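Soluble epoxide hydrolase (Bacillus megaterium, PDB 4INZ) belongs to the alpha/beta hydrolase superfamily, folding as a single chain whose mostly parallel central beta sheet is flanked by helices. Local coordinates at residues G38-F43 / D64-A69; S107-V112 / Y130-I135; H141-M146 / E268-N273; M146-T151 / M260-D265. The protein carries 1 engineered substitution. All blocks are in the same frame, centred on the assembly; numbering follows the deposited sequence.

Followed from the N terminus, this chain illustrates how short closures come first and long ones later. Contact 1 closes the loop that carries helix 55-61, pairing strands 40-44 and 66-70; contact 2 then does the same around helix 115-126, pairing strands 108-112 and 131-137. The two stand in series, yet strands 40-44 and 108-112 are neighbours, so both build one continuous sheet. Strand 131-137 leads into helix 142-151, which opens contacts 3 and 4. These span more than a hundred residues, contact 4 nested within contact 3, and they share Met146. Together they tie the helix to the connection between strands 248-253 and 274-279, near the far edge of the sheet.

Contact 1 of 4, residues G38-F43 / D64-A69; sequences GELMLF and DFHTVA
The methyl CE of Met41 settles over the centre of the Phe65 ring, 3.6 Å from its centroid, a CH-pi contact in which a flat aromatic face seats a rounded bump. The Met41 chain runs extended as far as SD and then bends (chi3 -74°), bringing the methyl down on the ring while the sulfur stands farther off as a Met-aromatic partner. Helix 291-303 packs over this pair through Leu302. On the same side of the sheet the Phe43 ring turns its edge to the next strand, CE1 lying 3.9 Å from Thr67 CB, and Phe43 CB rests 4.1 Å from Ala69 CB. The opposite face, which meets Leu103, Tyr105 and strand 108-112, is made of forks: Val68 nests between two leucines, its CG2 3.6 Å from Leu40 CD1 and its CG1 3.7 Å from Leu42 CD1. Between these layers runs a parallel ladder whose strand axes lie at 18° to each other, with Met41 N bonding to His66 O at 2.9 Å and Val68 N to Met41 O at the same length. These strands open and close a beta-alpha-beta unit, and its helix 55-61 reaches Thr67 and Ala69 through Ile58. A water bridges Glu39 N and Asp64 O beyond the ladder. Direct hydrogen bonds between the segments are all backbone to backbone; the polar side chains turn to outside partners, His66 to Tyr105 and Ser34, Thr67 to Lys35.

Contact 2 of 4, residues S107-V112 / Y130-I135; sequences SCTLVV and YVQKLI
Leu110 occupies the middle of this parallel ladder, its N donating to Lys133 O at 2.9 Å and its O accepting from Ile135 N at 2.8 Å in a nearly straight bond (174°). Val112 N closes the series on Ile135 O. Where the chain turns a corner at Gln132 the bonds are more bent: Cys108 N reaches Tyr130 O at 135°, from above the carbonyl plane. CA-H...O contacts fill in between, among them Val111 CA to Ile135 O at 3.2 Å.

Apolar contacts divide between the two faces. On one, Leu110 and Leu134 lie side by side; with CG anti to its backbone N (chi1 176°), Leu134 swings CD1 to 4.0 Å from Leu110 CB, and Val131 CG1 comes equally close to that carbon. Phe123 and Trp121 of helix 115-126 pack on this face. On the other, Val111 CG1 meets Ile135 CB at 4.2 Å, and Met298 and Phe301 of helix 291-303 pack on Ile135.

In this beta-alpha-beta unit of the alpha/beta hydrolase fold, strand 108-112 probably corresponds to the strand that, in relatives, leads into the nucleophile elbow. Straighter bonds from Leu110 to Val112 than at Gln132 make the pairing most regular toward the C-terminal ends.

Contact 3 of 4, residues H141-M146 / E268-N273; sequences HPYTFM and EEYVPN
Where helix 142-151 begins, its backbone stays clear of the irregular turn at 268-270, the nearest CA atoms being those of Tyr143 and Tyr270 at 7.7 Å, and side chains bridge the distance without a hydrogen bond. Tyr270 is central. Over one face of its ring comes Tyr143 CB, 3.6 Å from the centroid in a CH-pi contact, while the two tyrosine rings run almost parallel, 9° apart, but slid so far that they barely overlap. Thr144 CG2 approaches the same ring obliquely, 3.9 Å from CE2 of Tyr270. His141 meets the base of that side chain, its CE1 3.4 Å from Tyr270 CB, and its NE2 lies 3.6 Å from Val271 CG2; together the histidine and the two tyrosines make an aromatic cluster. His141 is also the N-cap of the helix: a first torsion of 176° sets its ring opposite the backbone nitrogen, where ND1 accepts from Thr144 N, which lies in the imidazole plane, at 3.3 Å. In the alpha/beta hydrolase fold, helix 142-151 follows strand 131-137, where relatives of this enzyme insert a helical lid, whereas 268-273 is part of the connection between strands 248-253 and 274-279. The polar ends of these side chains have partners outside the two segments, His141 NE2 bonding to Tyr125 OH, Tyr143 OH to the carbonyl of Glu241, and Thr144 OG1 to that of Asn263.

Contact 4 of 4, residues M146-T151 / M260-D265; sequences MRELRT and MPENLD. With EDO (1,2-ethanediol), chain C.
Arg147 spans the two segments with its guanidinium, presenting NH1 and NH2 end-on to the single carbonyl oxygen of Asp265, each at 2.9 Å from that O and with the oxygen close to the guanidinium plane. Along its side the same group holds its helix neighbour: NE reaches Glu148 OE2 at 2.8 Å in a salt bridge, and NH2 joins it there, the two nitrogens arriving from opposite faces of the carboxylate. A bend at chi3 (60°) in the otherwise extended arginine chain puts it there. Glu148 OE2 also takes a long bond from a water that donates to Asp265 OD2 at 2.8 Å, a second link across the contact. The other oxygen, Glu148 OE1, shares Asn152 ND2 with Glu262 OE1, so one amide stands between two carboxylates, and the CB of Glu262 lies 3.3 Å from Glu148 OE1. At the start of the 3-10 turn, Asn263 ND2 bonds back to Met260 O at 2.8 Å. On another side of the helix, Arg150 NE points straight at O1 of an ethanediol, probably from the crystallisation liquor, 3.0 Å away, while its NH1 serves the carbonyls of Leu231 and Arg233. Through Arg147 and the bridging water, helix 142-151 is joined to the connection between the last two strands. Serving both a carboxylate and a backbone carbonyl, the guanidinium probably favours the ionised form of Glu148 while fixing the exit of the turn.

Contact 1 of 4, residues G38-F43 / D64-A69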
loop_
_atom_site.group_PDB
_atom_site.type_symbol
_atom_site.label_atom_id
_atom_site.label_comp_id
_atom_site.label_asym_id
_atom_site.label_seq_id
_atom_site.Cartn_x
_atom_site.Cartn_y
_atom_site.Cartn_z
ATOM N N GLY A 38 -18.827 -6.292 11.774
ATOM C CA GLY A 38 -18.020 -6.267 12.980
ATOM C C GLY A 38 -17.037 -5.113 12.986
ATOM O O GLY A 38 -17.295 -4.067 12.386
ATOM N N GLU A 39 -15.913 -5.306 13.673
ATOM C CA GLU A 39 -14.837 -4.321 13.692
ATOM C C GLU A 39 -14.307 -4.110 12.279
ATOM O O GLU A 39 -14.319 -5.034 11.456
ATOM C CB GLU A 39 -13.706 -4.776 14.621
ATOM C CG GLU A 39 -14.125 -4.911 16.081
ATOM C CD GLU A 39 -14.619 -3.595 16.666
ATOM O OE1 GLU A 39 -15.695 -3.586 17.305
ATOM O OE2 GLU A 39 -13.929 -2.566 16.487
ATOM N N LEU A 40 -13.842 -2.898 11.999
ATOM C CA LEU A 40 -13.358 -2.557 10.666
ATOM C C LEU A 40 -11.936 -3.053 10.428
ATOM O O LEU A 40 -11.027 -2.774 11.214
ATOM C CB LEU A 40 -13.406 -1.043 10.460
ATOM C CG LEU A 40 -12.900 -0.484 9.131
ATOM C CD1 LEU A 40 -13.753 -1.000 7.971
ATOM C CD2 LEU A 40 -12.907 1.046 9.184
ATOM N N MET A 41 -11.764 -3.796 9.338
ATOM C CA MET A 41 -10.448 -4.126 8.815
ATOM C C MET A 41 -10.336 -3.425 7.463
ATOM O O MET A 41 -10.991 -3.810 6.489
ATOM C CB MET A 41 -10.271 -5.639 8.673
ATOM C CG MET A 41 -8.863 -6.055 8.252
ATOM S SD MET A 41 -8.675 -7.846 8.174
ATOM C CE MET A 41 -8.619 -8.247 9.931
ATOM N N LEU A 42 -9.531 -2.370 7.425
ATOM C CA LEU A 42 -9.412 -1.517 6.247
ATOM C C LEU A 42 -8.101 -1.801 5.523
ATOM O O LEU A 42 -7.031 -1.723 6.126
ATOM C CB LEU A 42 -9.466 -0.052 6.678
ATOM C CG LEU A 42 -9.298 1.017 5.602
ATOM C CD1 LEU A 42 -10.422 0.920 4.574
ATOM C CD2 LEU A 42 -9.278 2.408 6.244
ATOM N N PHE A 43 -8.198 -2.141 4.237
ATOM C CA PHE A 43 -7.043 -2.540 3.425
ATOM C C PHE A 43 -6.675 -1.433 2.443
ATOM O O PHE A 43 -7.549 -0.918 1.726
ATOM C CB PHE A 43 -7.367 -3.787 2.587
ATOM C CG PHE A 43 -7.729 -5.006 3.385
ATOM C CD1 PHE A 43 -9.030 -5.194 3.844
ATOM C CD2 PHE A 43 -6.783 -5.999 3.622
ATOM C CE1 PHE A 43 -9.372 -6.329 4.560
ATOM C CE2 PHE A 43 -7.112 -7.146 4.342
ATOM C CZ PHE A 43 -8.411 -7.316 4.806
ATOM N N ASP A 64 -15.640 -12.535 10.287
ATOM C CA ASP A 64 -15.347 -12.064 11.637
ATOM C C ASP A 64 -15.124 -10.558 11.716
ATOM O O ASP A 64 -15.144 -9.977 12.806
ATOM C CB ASP A 64 -14.131 -12.808 12.199
ATOM C CG ASP A 64 -14.404 -14.283 12.417
ATOM O OD1 ASP A 64 -14.993 -14.618 13.461
ATOM O OD2 ASP A 64 -14.042 -15.106 11.546
ATOM N N PHE A 65 -14.922 -9.933 10.561
ATOM C CA PHE A 65 -14.636 -8.504 10.483
ATOM C C PHE A 65 -15.455 -7.858 9.367
ATOM O O PHE A 65 -15.896 -8.533 8.438
ATOM C CB PHE A 65 -13.157 -8.271 10.154
ATOM C CG PHE A 65 -12.204 -8.649 11.259
ATOM C CD1 PHE A 65 -11.647 -9.921 11.315
ATOM C CD2 PHE A 65 -11.836 -7.717 12.222
ATOM C CE1 PHE A 65 -10.757 -10.264 12.333
ATOM C CE2 PHE A 65 -10.945 -8.049 13.242
ATOM C CZ PHE A 65 -10.402 -9.319 13.298
ATOM N N HIS A 66 -15.643 -6.545 9.457
ATOM C CA HIS A 66 -16.133 -5.771 8.329
ATOM C C HIS A 66 -14.917 -5.425 7.482
ATOM O O HIS A 66 -14.173 -4.494 7.801
ATOM C CB HIS A 66 -16.829 -4.489 8.801
ATOM C CG HIS A 66 -17.408 -3.670 7.690
ATOM N ND1 HIS A 66 -17.853 -2.377 7.871
ATOM C CD2 HIS A 66 -17.615 -3.958 6.381
ATOM C CE1 HIS A 66 -18.312 -1.905 6.725
ATOM N NE2 HIS A 66 -18.180 -2.845 5.804
ATOM N N THR A 67 -14.707 -6.189 6.415
ATOM C CA THR A 67 -13.536 -5.998 5.566
ATOM C C THR A 67 -13.834 -4.973 4.482
ATOM O O THR A 67 -14.739 -5.161 3.676
ATOM C CB THR A 67 -13.099 -7.318 4.901
ATOM O OG1 THR A 67 -14.200 -7.869 4.173
ATOM C CG2 THR A 67 -12.641 -8.319 5.955
ATOM N N VAL A 68 -13.064 -3.890 4.472
ATOM C CA VAL A 68 -13.207 -2.842 3.466
ATOM C C VAL A 68 -11.878 -2.618 2.753
ATOM O O VAL A 68 -10.856 -2.345 3.397
ATOM C CB VAL A 68 -13.678 -1.514 4.116
ATOM C CG1 VAL A 68 -13.611 -0.368 3.125
ATOM C CG2 VAL A 68 -15.098 -1.662 4.658
ATOM N N ALA A 69 -11.881 -2.758 1.430
ATOM C CA ALA A 69 -10.685 -2.477 0.638
ATOM C C ALA A 69 -10.920 -1.235 -0.214
ATOM O O ALA A 69 -11.792 -1.219 -1.085
ATOM C CB ALA A 69 -10.315 -3.684 -0.244
HETATM O O HOH W 1 -15.112 -7.917 14.597
#

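Contact 2 of 4, residues S107-V112 / Y130-I135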
loop_
_atom_site.group_PDB
_atom_site.type_symbol
_atom_site.label_atom_id
_atom_site.label_comp_id
_atom_site.label_asym_id
_atom_site.label_seq_id
_atom_site.Cartn_x
_atom_site.Cartn_y
_atom_site.Cartn_z
ATOM N N SER A 107 -11.959 3.568 15.050
ATOM C CA SER A 107 -10.668 2.923 14.845
ATOM C C SER A 107 -10.837 1.670 14.004
ATOM O O SER A 107 -11.959 1.242 13.732
ATOM C CB SER A 107 -9.998 2.579 16.179
ATOM O OG SER A 107 -10.750 1.615 16.897
ATOM N N CYS A 108 -9.715 1.080 13.601
ATOM C CA CYS A 108 -9.743 -0.087 12.740
ATOM C C CYS A 108 -8.471 -0.912 12.878
ATOM O O CYS A 108 -7.500 -0.489 13.502
ATOM C CB CYS A 108 -9.894 0.345 11.279
ATOM S SG CYS A 108 -8.440 1.191 10.568
ATOM N N THR A 109 -8.496 -2.103 12.295
ATOM C CA THR A 109 -7.276 -2.835 12.013
ATOM C C THR A 109 -6.903 -2.386 10.617
ATOM O O THR A 109 -7.718 -2.506 9.702
ATOM C CB THR A 109 -7.531 -4.339 12.015
ATOM O OG1 THR A 109 -7.907 -4.742 13.340
ATOM C CG2 THR A 109 -6.274 -5.103 11.590
ATOM N N LEU A 110 -5.694 -1.840 10.463
ATOM C CA LEU A 110 -5.249 -1.281 9.190
ATOM C C LEU A 110 -4.252 -2.220 8.502
ATOM O O LEU A 110 -3.226 -2.589 9.085
ATOM C CB LEU A 110 -4.612 0.092 9.419
ATOM C CG LEU A 110 -4.360 0.943 8.175
ATOM C CD1 LEU A 110 -5.679 1.272 7.494
ATOM C CD2 LEU A 110 -3.606 2.224 8.539
ATOM N N VAL A 111 -4.557 -2.604 7.264
ATOM C CA VAL A 111 -3.743 -3.574 6.518
ATOM C C VAL A 111 -3.220 -2.907 5.250
ATOM O O VAL A 111 -4.004 -2.407 4.447
ATOM C CB VAL A 111 -4.585 -4.804 6.139
ATOM C CG1 VAL A 111 -3.699 -5.904 5.528
ATOM C CG2 VAL A 111 -5.319 -5.317 7.361
ATOM N N VAL A 112 -1.904 -2.881 5.069
ATOM C CA VAL A 112 -1.328 -1.961 4.084
ATOM C C VAL A 112 -0.201 -2.568 3.260
ATOM O O VAL A 112 0.476 -3.487 3.712
ATOM C CB VAL A 112 -0.814 -0.673 4.773
ATOM C CG1 VAL A 112 -1.948 0.007 5.546
ATOM C CG2 VAL A 112 0.346 -0.990 5.709
ATOM N N TYR A 130 -6.602 5.863 15.892
ATOM C CA TYR A 130 -7.500 5.357 14.862
ATOM C C TYR A 130 -7.106 3.940 14.451
ATOM O O TYR A 130 -7.823 3.288 13.693
ATOM C CB TYR A 130 -7.451 6.250 13.624
ATOM C CG TYR A 130 -8.310 7.498 13.674
ATOM C CD1 TYR A 130 -9.506 7.573 12.963
ATOM C CD2 TYR A 130 -7.914 8.609 14.405
ATOM C CE1 TYR A 130 -10.290 8.722 12.988
ATOM C CE2 TYR A 130 -8.685 9.757 14.436
ATOM C CZ TYR A 130 -9.874 9.808 13.730
ATOM O OH TYR A 130 -10.637 10.960 13.767
ATOM N N VAL A 131 -5.964 3.471 14.944
ATOM C CA VAL A 131 -5.428 2.179 14.522
ATOM C C VAL A 131 -5.252 1.197 15.686
ATOM O O VAL A 131 -4.306 1.309 16.464
ATOM C CB VAL A 131 -4.085 2.352 13.784
ATOM C CG1 VAL A 131 -3.618 1.021 13.207
ATOM C CG2 VAL A 131 -4.218 3.389 12.681
ATOM N N GLN A 132 -6.162 0.234 15.796
ATOM C CA GLN A 132 -6.073 -0.782 16.842
ATOM C C GLN A 132 -4.825 -1.637 16.661
ATOM O O GLN A 132 -4.066 -1.880 17.606
ATOM C CB GLN A 132 -7.302 -1.684 16.809
ATOM C CG GLN A 132 -8.618 -0.949 16.946
ATOM C CD GLN A 132 -9.797 -1.851 16.670
ATOM O OE1 GLN A 132 -10.949 -1.445 16.807
ATOM N NE2 GLN A 132 -9.514 -3.089 16.277
ATOM N N LYS A 133 -4.637 -2.110 15.436
ATOM C CA LYS A 133 -3.477 -2.912 15.083
ATOM C C LYS A 133 -3.135 -2.617 13.636
ATOM O O LYS A 133 -4.020 -2.296 12.835
ATOM C CB LYS A 133 -3.774 -4.407 15.229
ATOM C CG LYS A 133 -4.104 -4.879 16.638
ATOM C CD LYS A 133 -4.158 -6.402 16.669
ATOM C CE LYS A 133 -4.302 -6.932 18.077
ATOM N NZ LYS A 133 -5.649 -6.665 18.601
ATOM N N LEU A 134 -1.856 -2.740 13.303
ATOM C CA LEU A 134 -1.378 -2.494 11.950
ATOM C C LEU A 134 -0.750 -3.755 11.375
ATOM O O LEU A 134 0.094 -4.383 12.021
ATOM C CB LEU A 134 -0.347 -1.363 11.950
ATOM C CG LEU A 134 0.318 -1.056 10.610
ATOM C CD1 LEU A 134 -0.699 -0.458 9.645
ATOM C CD2 LEU A 134 1.515 -0.108 10.805
ATOM N N ILE A 135 -1.172 -4.125 10.165
ATOM C CA ILE A 135 -0.555 -5.230 9.447
ATOM C C ILE A 135 0.045 -4.664 8.173
ATOM O O ILE A 135 -0.679 -4.168 7.304
ATOM C CB ILE A 135 -1.578 -6.323 9.100
ATOM C CG1 ILE A 135 -2.253 -6.838 10.375
ATOM C CG2 ILE A 135 -0.904 -7.458 8.331
ATOM C CD1 ILE A 135 -3.308 -7.911 10.133
#

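Contact 3 of 4, residues H141-M146 / E268-N273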
loop_
_atom_site.group_PDB
_atom_site.type_symbol
_atom_site.label_atom_id
_atom_site.label_comp_id
_atom_site.label_asym_id
_atom_site.label_seq_id
_atom_site.Cartn_x
_atom_site.Cartn_y
_atom_site.Cartn_z
ATOM N N HIS A 141 8.740 1.541 5.683
ATOM C CA HIS A 141 8.576 2.099 7.019
ATOM C C HIS A 141 9.163 3.506 6.979
ATOM O O HIS A 141 10.227 3.710 6.404
ATOM C CB HIS A 141 9.312 1.254 8.066
ATOM C CG HIS A 141 9.252 1.829 9.448
ATOM N ND1 HIS A 141 10.245 2.633 9.966
ATOM C CD2 HIS A 141 8.307 1.729 10.413
ATOM C CE1 HIS A 141 9.918 2.998 11.193
ATOM N NE2 HIS A 141 8.744 2.467 11.487
ATOM N N PRO A 142 8.466 4.488 7.567
ATOM C CA PRO A 142 8.900 5.886 7.429
ATOM C C PRO A 142 10.375 6.128 7.747
ATOM O O PRO A 142 11.016 6.938 7.074
ATOM C CB PRO A 142 8.005 6.619 8.427
ATOM C CG PRO A 142 6.741 5.817 8.415
ATOM C CD PRO A 142 7.196 4.378 8.301
ATOM N N TYR A 143 10.911 5.442 8.747
ATOM C CA TYR A 143 12.273 5.740 9.193
ATOM C C TYR A 143 13.324 4.820 8.587
ATOM O O TYR A 143 14.351 5.293 8.095
ATOM C CB TYR A 143 12.367 5.740 10.723
ATOM C CG TYR A 143 11.661 6.913 11.368
ATOM C CD1 TYR A 143 10.324 6.825 11.737
ATOM C CD2 TYR A 143 12.328 8.117 11.589
ATOM C CE1 TYR A 143 9.669 7.895 12.316
ATOM C CE2 TYR A 143 11.684 9.192 12.172
ATOM C CZ TYR A 143 10.356 9.078 12.533
ATOM O OH TYR A 143 9.711 10.146 13.115
ATOM N N THR A 144 13.085 3.512 8.617
ATOM C CA THR A 144 14.074 2.594 8.072
ATOM C C THR A 144 14.254 2.779 6.569
ATOM O O THR A 144 15.343 2.556 6.045
ATOM C CB THR A 144 13.778 1.108 8.406
ATOM O OG1 THR A 144 12.564 0.689 7.766
ATOM C CG2 THR A 144 13.676 0.901 9.920
ATOM N N PHE A 145 13.197 3.194 5.870
ATOM C CA PHE A 145 13.317 3.370 4.426
ATOM C C PHE A 145 14.305 4.470 4.063
ATOM O O PHE A 145 15.108 4.317 3.140
ATOM C CB PHE A 145 11.970 3.658 3.763
ATOM C CG PHE A 145 12.055 3.752 2.270
ATOM C CD1 PHE A 145 12.451 2.653 1.518
ATOM C CD2 PHE A 145 11.746 4.932 1.610
ATOM C CE1 PHE A 145 12.530 2.728 0.140
ATOM C CE2 PHE A 145 11.826 5.009 0.231
ATOM C CZ PHE A 145 12.223 3.908 -0.502
ATOM N N MET A 146 14.240 5.589 4.775
ATOM C CA MET A 146 15.193 6.670 4.544
ATOM C C MET A 146 16.612 6.208 4.879
ATOM O O MET A 146 17.565 6.538 4.178
ATOM C CB MET A 146 14.820 7.904 5.359
ATOM C CG MET A 146 13.479 8.493 4.967
ATOM S SD MET A 146 13.398 9.041 3.242
ATOM C CE MET A 146 14.454 10.502 3.296
ATOM N N GLU A 268 12.306 -2.748 15.215
ATOM C CA GLU A 268 11.751 -2.785 16.566
ATOM C C GLU A 268 12.147 -1.574 17.417
ATOM O O GLU A 268 11.512 -1.299 18.432
ATOM C CB GLU A 268 12.126 -4.083 17.295
ATOM C CG GLU A 268 13.595 -4.214 17.657
ATOM C CD GLU A 268 14.422 -4.856 16.556
ATOM O OE1 GLU A 268 13.916 -4.993 15.421
ATOM O OE2 GLU A 268 15.583 -5.229 16.830
ATOM N N GLU A 269 13.198 -0.866 17.014
ATOM C CA GLU A 269 13.576 0.367 17.697
ATOM C C GLU A 269 12.499 1.432 17.489
ATOM O O GLU A 269 12.273 2.283 18.356
ATOM C CB GLU A 269 14.924 0.890 17.187
ATOM C CG GLU A 269 15.366 2.190 17.867
ATOM C CD GLU A 269 16.300 3.042 17.009
ATOM O OE1 GLU A 269 16.172 4.288 17.051
ATOM O OE2 GLU A 269 17.163 2.474 16.302
ATOM N N TYR A 270 11.844 1.382 16.330
ATOM C CA TYR A 270 10.810 2.353 15.982
ATOM C C TYR A 270 9.425 1.845 16.318
ATOM O O TYR A 270 8.493 2.630 16.486
ATOM C CB TYR A 270 10.864 2.679 14.490
ATOM C CG TYR A 270 12.158 3.317 14.069
ATOM C CD1 TYR A 270 12.386 4.673 14.277
ATOM C CD2 TYR A 270 13.157 2.566 13.467
ATOM C CE1 TYR A 270 13.577 5.259 13.900
ATOM C CE2 TYR A 270 14.349 3.144 13.084
ATOM C CZ TYR A 270 14.554 4.490 13.301
ATOM O OH TYR A 270 15.743 5.068 12.920
ATOM N N VAL A 271 9.301 0.523 16.394
ATOM C CA VAL A 271 8.023 -0.143 16.610
ATOM C C VAL A 271 8.219 -1.284 17.601
ATOM O O VAL A 271 8.382 -2.431 17.201
ATOM C CB VAL A 271 7.480 -0.735 15.284
ATOM C CG1 VAL A 271 6.046 -1.195 15.453
ATOM C CG2 VAL A 271 7.599 0.284 14.147
ATOM N N PRO A 272 8.213 -0.969 18.906
ATOM C CA PRO A 272 8.599 -1.935 19.945
ATOM C C PRO A 272 7.742 -3.201 20.017
ATOM O O PRO A 272 8.263 -4.273 20.339
ATOM C CB PRO A 272 8.460 -1.128 21.242
ATOM C CG PRO A 272 8.606 0.296 20.815
ATOM C CD PRO A 272 7.963 0.371 19.461
ATOM N N ASN A 273 6.449 -3.082 19.747
ATOM C CA ASN A 273 5.571 -4.239 19.802
ATOM C C ASN A 273 5.307 -4.742 18.398
ATOM O O ASN A 273 4.197 -4.616 17.881
ATOM C CB ASN A 273 4.254 -3.886 20.494
ATOM C CG ASN A 273 3.358 -5.096 20.697
ATOM O OD1 ASN A 273 3.626 -6.180 20.171
ATOM N ND2 ASN A 273 2.275 -4.911 21.446
#

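Contact 4 of 4, residues M146-T151 / M260-D265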
loop_
_atom_site.group_PDB
_atom_site.type_symbol
_atom_site.label_atom_id
_atom_site.label_comp_id
_atom_site.label_asym_id
_atom_site.label_seq_id
_atom_site.Cartn_x
_atom_site.Cartn_y
_atom_site.Cartn_z
ATOM N N MET A 146 14.240 5.589 4.775
ATOM C CA MET A 146 15.193 6.670 4.544
ATOM C C MET A 146 16.612 6.208 4.879
ATOM O O MET A 146 17.565 6.538 4.178
ATOM C CB MET A 146 14.820 7.904 5.359
ATOM C CG MET A 146 13.479 8.493 4.967
ATOM S SD MET A 146 13.398 9.041 3.242
ATOM C CE MET A 146 14.454 10.502 3.296
ATOM N N ARG A 147 16.743 5.430 5.948
ATOM C CA ARG A 147 18.042 4.877 6.310
ATOM C C ARG A 147 18.635 4.058 5.157
ATOM O O ARG A 147 19.815 4.178 4.836
ATOM C CB ARG A 147 17.915 4.012 7.561
ATOM C CG ARG A 147 19.233 3.488 8.114
ATOM C CD ARG A 147 18.972 2.421 9.159
ATOM N NE ARG A 147 18.242 1.294 8.589
ATOM C CZ ARG A 147 17.554 0.404 9.297
ATOM N NH1 ARG A 147 17.487 0.510 10.619
ATOM N NH2 ARG A 147 16.921 -0.590 8.680
ATOM N N GLU A 148 17.815 3.219 4.535
ATOM C CA GLU A 148 18.301 2.369 3.452
ATOM C C GLU A 148 18.580 3.157 2.169
ATOM O O GLU A 148 19.547 2.873 1.463
ATOM C CB GLU A 148 17.339 1.207 3.195
ATOM C CG GLU A 148 17.095 0.347 4.430
ATOM C CD GLU A 148 18.384 -0.245 5.005
ATOM O OE1 GLU A 148 19.232 -0.719 4.218
ATOM O OE2 GLU A 148 18.547 -0.234 6.246
ATOM N N LEU A 149 17.743 4.150 1.874
ATOM C CA LEU A 149 17.990 5.016 0.719
ATOM C C LEU A 149 19.329 5.728 0.853
ATOM O O LEU A 149 20.010 5.979 -0.144
ATOM C CB LEU A 149 16.887 6.064 0.561
ATOM C CG LEU A 149 15.598 5.646 -0.138
ATOM C CD1 LEU A 149 14.708 6.870 -0.353
ATOM C CD2 LEU A 149 15.911 4.962 -1.466
ATOM N N ARG A 150 19.698 6.063 2.084
ATOM C CA ARG A 150 20.947 6.783 2.333
ATOM C C ARG A 150 22.189 5.909 2.167
ATOM O O ARG A 150 23.221 6.377 1.681
ATOM C CB ARG A 150 20.959 7.403 3.739
ATOM C CG ARG A 150 20.214 8.723 3.858
ATOM C CD ARG A 150 20.517 9.426 5.178
ATOM N NE ARG A 150 19.979 8.707 6.334
ATOM C CZ ARG A 150 18.748 8.879 6.809
ATOM N NH1 ARG A 150 17.926 9.738 6.222
ATOM N NH2 ARG A 150 18.334 8.191 7.864
ATOM N N THR A 151 22.099 4.646 2.567
ATOM C CA THR A 151 23.314 3.844 2.723
ATOM C C THR A 151 23.331 2.533 1.949
ATOM O O THR A 151 24.398 1.980 1.680
ATOM C CB THR A 151 23.571 3.522 4.206
ATOM O OG1 THR A 151 22.441 2.827 4.744
ATOM C CG2 THR A 151 23.793 4.800 4.996
ATOM N N MET A 260 14.309 -3.919 -0.286
ATOM C CA MET A 260 15.334 -4.848 0.181
ATOM C C MET A 260 15.038 -5.330 1.590
ATOM O O MET A 260 14.354 -4.652 2.349
ATOM C CB MET A 260 16.712 -4.183 0.121
ATOM C CG MET A 260 17.147 -3.771 -1.280
ATOM S SD MET A 260 17.334 -5.170 -2.417
ATOM C CE MET A 260 15.742 -5.187 -3.247
ATOM N N PRO A 261 15.549 -6.515 1.949
ATOM C CA PRO A 261 15.270 -7.077 3.273
ATOM C C PRO A 261 15.741 -6.182 4.418
ATOM O O PRO A 261 15.150 -6.235 5.499
ATOM C CB PRO A 261 16.071 -8.389 3.272
ATOM C CG PRO A 261 16.207 -8.746 1.840
ATOM C CD PRO A 261 16.319 -7.445 1.104
ATOM N N GLU A 262 16.784 -5.381 4.195
ATOM C CA GLU A 262 17.351 -4.556 5.267
ATOM C C GLU A 262 16.387 -3.487 5.787
ATOM O O GLU A 262 16.632 -2.880 6.830
ATOM C CB GLU A 262 18.672 -3.913 4.836
ATOM C CG GLU A 262 19.826 -4.894 4.674
ATOM C CD GLU A 262 19.774 -5.651 3.362
ATOM O OE1 GLU A 262 19.019 -5.234 2.458
ATOM O OE2 GLU A 262 20.485 -6.669 3.234
ATOM N N ASN A 263 15.293 -3.254 5.063
ATOM C CA ASN A 263 14.270 -2.332 5.540
ATOM C C ASN A 263 13.732 -2.770 6.894
ATOM O O ASN A 263 13.189 -1.964 7.645
ATOM C CB ASN A 263 13.127 -2.219 4.523
ATOM C CG ASN A 263 13.482 -1.326 3.362
ATOM O OD1 ASN A 263 13.386 -0.108 3.461
ATOM N ND2 ASN A 263 13.912 -1.925 2.257
ATOM N N LEU A 264 13.900 -4.053 7.205
ATOM C CA LEU A 264 13.360 -4.609 8.438
ATOM C C LEU A 264 14.365 -4.604 9.583
ATOM O O LEU A 264 13.993 -4.831 10.735
ATOM C CB LEU A 264 12.873 -6.035 8.201
ATOM C CG LEU A 264 11.760 -6.101 7.154
ATOM C CD1 LEU A 264 11.224 -7.512 7.074
ATOM C CD2 LEU A 264 10.661 -5.124 7.528
ATOM N N ASP A 265 15.630 -4.353 9.264
ATOM C CA ASP A 265 16.676 -4.312 10.282
ATOM C C ASP A 265 16.383 -3.246 11.336
ATOM O O ASP A 265 16.195 -2.069 11.010
ATOM C CB ASP A 265 18.045 -4.038 9.651
ATOM C CG ASP A 265 18.519 -5.166 8.748
ATOM O OD1 ASP A 265 17.939 -6.270 8.804
ATOM O OD2 ASP A 265 19.488 -4.946 7.988
HETATM C C1 EDO C . 21.397 7.434 8.883
HETATM O O1 EDO C . 21.772 6.736 7.689
HETATM C C2 EDO C . 20.277 6.682 9.595
HETATM O O2 EDO C . 20.819 5.952 10.703
HETATM O O HOH W 2 20.550 -2.330 7.748
#